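Local coordinates for putative dihydrodipicolinate synthase (Thermus thermophilus, PDB 2PCQ), which is a putative member of the dihydrodipicolinate synthase family, with its chain folded as a closed eight-stranded parallel TIM barrel, at residues 3-11 and 21-29. Sequence-based numbering, arbitrary orientation.
Sequences LPPIPTPFD and FRELAQALE
Thr8 OG1 is hydrogen-bonded to the carbonyl oxygen of Gly42 and also lies 3.7 Å from Phe21 CZ. The pair belongs to the first beta-alpha-beta unit of a TIM barrel, where helix 18-28, which leads on toward strand 36-37, packs back against strand 2-6 and the loop after it. It is a worked example of how a barrel helix is fitted to its strand almost wholly by apolar side chains.

Phe21 contributes more buried surface than any other residue here. Its CG lies anti to the backbone N (chi1 -162°), which swings the ring off the helix and in among residues 6-9. Thr8 CG2 sits over one face in a CH-pi contact, 4.2 Å from the ring centroid and only 9° off the normal. Pro9 CD meets CD1 of the same ring obliquely at 3.4 Å, its pyrrolidine crossing the phenylalanine at about a right angle. The main-chain oxygen of Pro7 also approaches obliquely, and Val37 of the next strand touches Phe21 as well.

One turn along, Leu24 CD2 meets the Pro7 ring, 3.7 Å from Pro7 CG. Pro7 also touches Lys242 and Leu245 of helix 216-247, so this proline contacts two helices.

Ile6 spans the helix from Phe21 to Leu28 by dividing its branches. Chi1 of 66° sets CG1 beside both backbone neighbours of CA and carries CD1 toward the helix, 3.7 Å from Phe21 CE1 and 4.1 Å from Ala25 CB. The other branch turns to Leu28, whose side chain runs past it in the opposite direction, CG2 of Ile6 standing 3.9 Å from Leu28 CD1.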
loop_
_atom_site.group_PDB
_atom_site.type_symbol
_atom_site.label_atom_id
_atom_site.label_comp_id
_atom_site.label_asym_id
_atom_site.label_seq_id
_atom_site.Cartn_x
_atom_site.Cartn_y
_atom_site.Cartn_z
ATOM N N LEU A 3 -14.759 -10.661 25.415
ATOM C CA LEU A 3 -16.057 -10.606 24.754
ATOM C C LEU A 3 -15.940 -11.131 23.336
ATOM O O LEU A 3 -14.981 -10.842 22.633
ATOM C CB LEU A 3 -16.599 -9.174 24.689
ATOM C CG LEU A 3 -16.941 -8.457 25.992
ATOM C CD1 LEU A 3 -15.678 -7.885 26.625
ATOM C CD2 LEU A 3 -17.932 -7.347 25.694
ATOM N N PRO A 4 -16.917 -11.934 22.900
ATOM C CA PRO A 4 -16.811 -12.432 21.534
ATOM C C PRO A 4 -17.716 -11.660 20.579
ATOM O O PRO A 4 -18.798 -11.213 20.960
ATOM C CB PRO A 4 -17.262 -13.875 21.673
ATOM C CG PRO A 4 -18.417 -13.730 22.637
ATOM C CD PRO A 4 -17.861 -12.757 23.684
ATOM N N PRO A 5 -17.260 -11.456 19.335
ATOM C CA PRO A 5 -18.087 -10.745 18.358
ATOM C C PRO A 5 -18.930 -11.863 17.738
ATOM O O PRO A 5 -18.487 -12.544 16.812
ATOM C CB PRO A 5 -17.056 -10.174 17.385
ATOM C CG PRO A 5 -15.980 -11.216 17.395
ATOM C CD PRO A 5 -15.863 -11.553 18.875
ATOM N N ILE A 6 -20.133 -12.076 18.262
ATOM C CA ILE A 6 -20.962 -13.153 17.741
ATOM C C ILE A 6 -21.434 -12.933 16.310
ATOM O O ILE A 6 -21.809 -11.828 15.920
ATOM C CB ILE A 6 -22.201 -13.424 18.636
ATOM C CG1 ILE A 6 -23.155 -12.230 18.614
ATOM C CG2 ILE A 6 -21.752 -13.722 20.063
ATOM C CD1 ILE A 6 -24.491 -12.527 19.269
ATOM N N PRO A 7 -21.401 -13.996 15.497
ATOM C CA PRO A 7 -21.845 -13.863 14.111
ATOM C C PRO A 7 -23.359 -13.739 14.057
ATOM O O PRO A 7 -24.047 -14.052 15.030
ATOM C CB PRO A 7 -21.338 -15.150 13.462
ATOM C CG PRO A 7 -21.401 -16.135 14.581
ATOM C CD PRO A 7 -20.858 -15.343 15.753
ATOM N N THR A 8 -23.872 -13.247 12.933
ATOM C CA THR A 8 -25.309 -13.108 12.744
ATOM C C THR A 8 -25.703 -14.197 11.753
ATOM O O THR A 8 -25.297 -14.172 10.592
ATOM C CB THR A 8 -25.674 -11.729 12.173
ATOM O OG1 THR A 8 -25.244 -10.712 13.087
ATOM C CG2 THR A 8 -27.183 -11.620 11.976
ATOM N N PRO A 9 -26.491 -15.181 12.210
ATOM C CA PRO A 9 -26.951 -16.307 11.393
ATOM C C PRO A 9 -27.893 -15.995 10.238
ATOM O O PRO A 9 -28.829 -15.216 10.381
ATOM C CB PRO A 9 -27.624 -17.231 12.414
ATOM C CG PRO A 9 -26.989 -16.849 13.722
ATOM C CD PRO A 9 -26.915 -15.352 13.610
ATOM N N PHE A 10 -27.618 -16.623 9.097
ATOM C CA PHE A 10 -28.437 -16.526 7.890
ATOM C C PHE A 10 -28.573 -17.990 7.467
ATOM O O PHE A 10 -27.671 -18.784 7.736
ATOM C CB PHE A 10 -27.709 -15.785 6.755
ATOM C CG PHE A 10 -27.454 -14.328 7.024
ATOM C CD1 PHE A 10 -28.490 -13.401 6.963
ATOM C CD2 PHE A 10 -26.169 -13.881 7.337
ATOM C CE1 PHE A 10 -28.254 -12.046 7.208
ATOM C CE2 PHE A 10 -25.919 -12.536 7.584
ATOM C CZ PHE A 10 -26.964 -11.612 7.520
ATOM N N ASP A 11 -29.681 -18.366 6.834
ATOM C CA ASP A 11 -29.787 -19.741 6.360
ATOM C C ASP A 11 -28.987 -19.754 5.061
ATOM O O ASP A 11 -28.414 -18.732 4.687
ATOM C CB ASP A 11 -31.244 -20.160 6.104
ATOM C CG ASP A 11 -31.977 -19.222 5.161
ATOM O OD1 ASP A 11 -31.357 -18.701 4.209
ATOM O OD2 ASP A 11 -33.193 -19.024 5.371
ATOM N N PHE A 21 -30.118 -16.709 15.918
ATOM C CA PHE A 21 -29.359 -15.603 16.490
ATOM C C PHE A 21 -29.505 -15.606 18.012
ATOM O O PHE A 21 -28.518 -15.523 18.747
ATOM C CB PHE A 21 -29.879 -14.284 15.896
ATOM C CG PHE A 21 -28.936 -13.108 16.051
ATOM C CD1 PHE A 21 -27.574 -13.297 16.277
ATOM C CD2 PHE A 21 -29.411 -11.804 15.893
ATOM C CE1 PHE A 21 -26.698 -12.205 16.347
ATOM C CE2 PHE A 21 -28.545 -10.707 15.960
ATOM C CZ PHE A 21 -27.187 -10.910 16.183
ATOM N N ARG A 22 -30.744 -15.721 18.479
ATOM C CA ARG A 22 -31.035 -15.730 19.909
ATOM C C ARG A 22 -30.433 -16.947 20.612
ATOM O O ARG A 22 -29.863 -16.830 21.697
ATOM C CB ARG A 22 -32.553 -15.691 20.124
ATOM C CG ARG A 22 -32.983 -15.702 21.575
ATOM C CD ARG A 22 -34.487 -15.479 21.721
ATOM N NE ARG A 22 -35.276 -16.373 20.877
ATOM C CZ ARG A 22 -35.893 -16.002 19.758
ATOM N NH1 ARG A 22 -35.819 -14.745 19.339
ATOM N NH2 ARG A 22 -36.586 -16.887 19.054
ATOM N N GLU A 23 -30.547 -18.114 19.989
ATOM C CA GLU A 23 -30.011 -19.336 20.577
ATOM C C GLU A 23 -28.491 -19.281 20.664
ATOM O O GLU A 23 -27.897 -19.721 21.647
ATOM C CB GLU A 23 -30.425 -20.553 19.748
ATOM C CG GLU A 23 -30.086 -21.880 20.404
ATOM C CD GLU A 23 -30.406 -23.069 19.521
ATOM O OE1 GLU A 23 -31.505 -23.088 18.926
ATOM O OE2 GLU A 23 -29.563 -23.989 19.429
ATOM N N LEU A 24 -27.862 -18.743 19.623
ATOM C CA LEU A 24 -26.411 -18.636 19.587
ATOM C C LEU A 24 -25.913 -17.739 20.712
ATOM O O LEU A 24 -24.961 -18.075 21.412
ATOM C CB LEU A 24 -25.962 -18.064 18.243
ATOM C CG LEU A 24 -24.457 -17.928 18.026
ATOM C CD1 LEU A 24 -23.818 -19.308 18.027
ATOM C CD2 LEU A 24 -24.195 -17.212 16.708
ATOM N N ALA A 25 -26.562 -16.591 20.882
ATOM C CA ALA A 25 -26.172 -15.646 21.920
ATOM C C ALA A 25 -26.293 -16.267 23.309
ATOM O O ALA A 25 -25.425 -16.073 24.160
ATOM C CB ALA A 25 -27.033 -14.385 21.828
ATOM N N GLN A 26 -27.368 -17.019 23.529
ATOM C CA GLN A 26 -27.611 -17.659 24.823
ATOM C C GLN A 26 -26.619 -18.778 25.125
ATOM O O GLN A 26 -26.333 -19.065 26.285
ATOM C CB GLN A 26 -29.037 -18.217 24.875
ATOM C CG GLN A 26 -30.117 -17.165 24.655
ATOM C CD GLN A 26 -31.522 -17.752 24.633
ATOM O OE1 GLN A 26 -31.786 -18.746 23.951
ATOM N NE2 GLN A 26 -32.434 -17.131 25.371
ATOM N N ALA A 27 -26.091 -19.403 24.078
ATOM C CA ALA A 27 -25.136 -20.493 24.242
ATOM C C ALA A 27 -23.723 -20.003 24.530
ATOM O O ALA A 27 -22.908 -20.738 25.081
ATOM C CB ALA A 27 -25.129 -21.367 23.001
ATOM N N LEU A 28 -23.431 -18.760 24.163
ATOM C CA LEU A 28 -22.095 -18.223 24.373
ATOM C C LEU A 28 -21.949 -17.264 25.547
ATOM O O LEU A 28 -20.935 -17.283 26.244
ATOM C CB LEU A 28 -21.613 -17.523 23.092
ATOM C CG LEU A 28 -21.412 -18.421 21.868
ATOM C CD1 LEU A 28 -21.193 -17.578 20.617
ATOM C CD2 LEU A 28 -20.227 -19.334 22.116
ATOM N N GLU A 29 -22.958 -16.428 25.763
ATOM C CA GLU A 29 -22.915 -15.427 26.826
ATOM C C GLU A 29 -22.467 -15.903 28.211
ATOM O O GLU A 29 -21.731 -15.194 28.899
ATOM C CB GLU A 29 -24.273 -14.719 26.936
ATOM C CG GLU A 29 -24.260 -13.530 27.891
ATOM C CD GLU A 29 -25.547 -12.727 27.856
ATOM O OE1 GLU A 29 -26.626 -13.318 28.072
ATOM O OE2 GLU A 29 -25.477 -11.502 27.616
#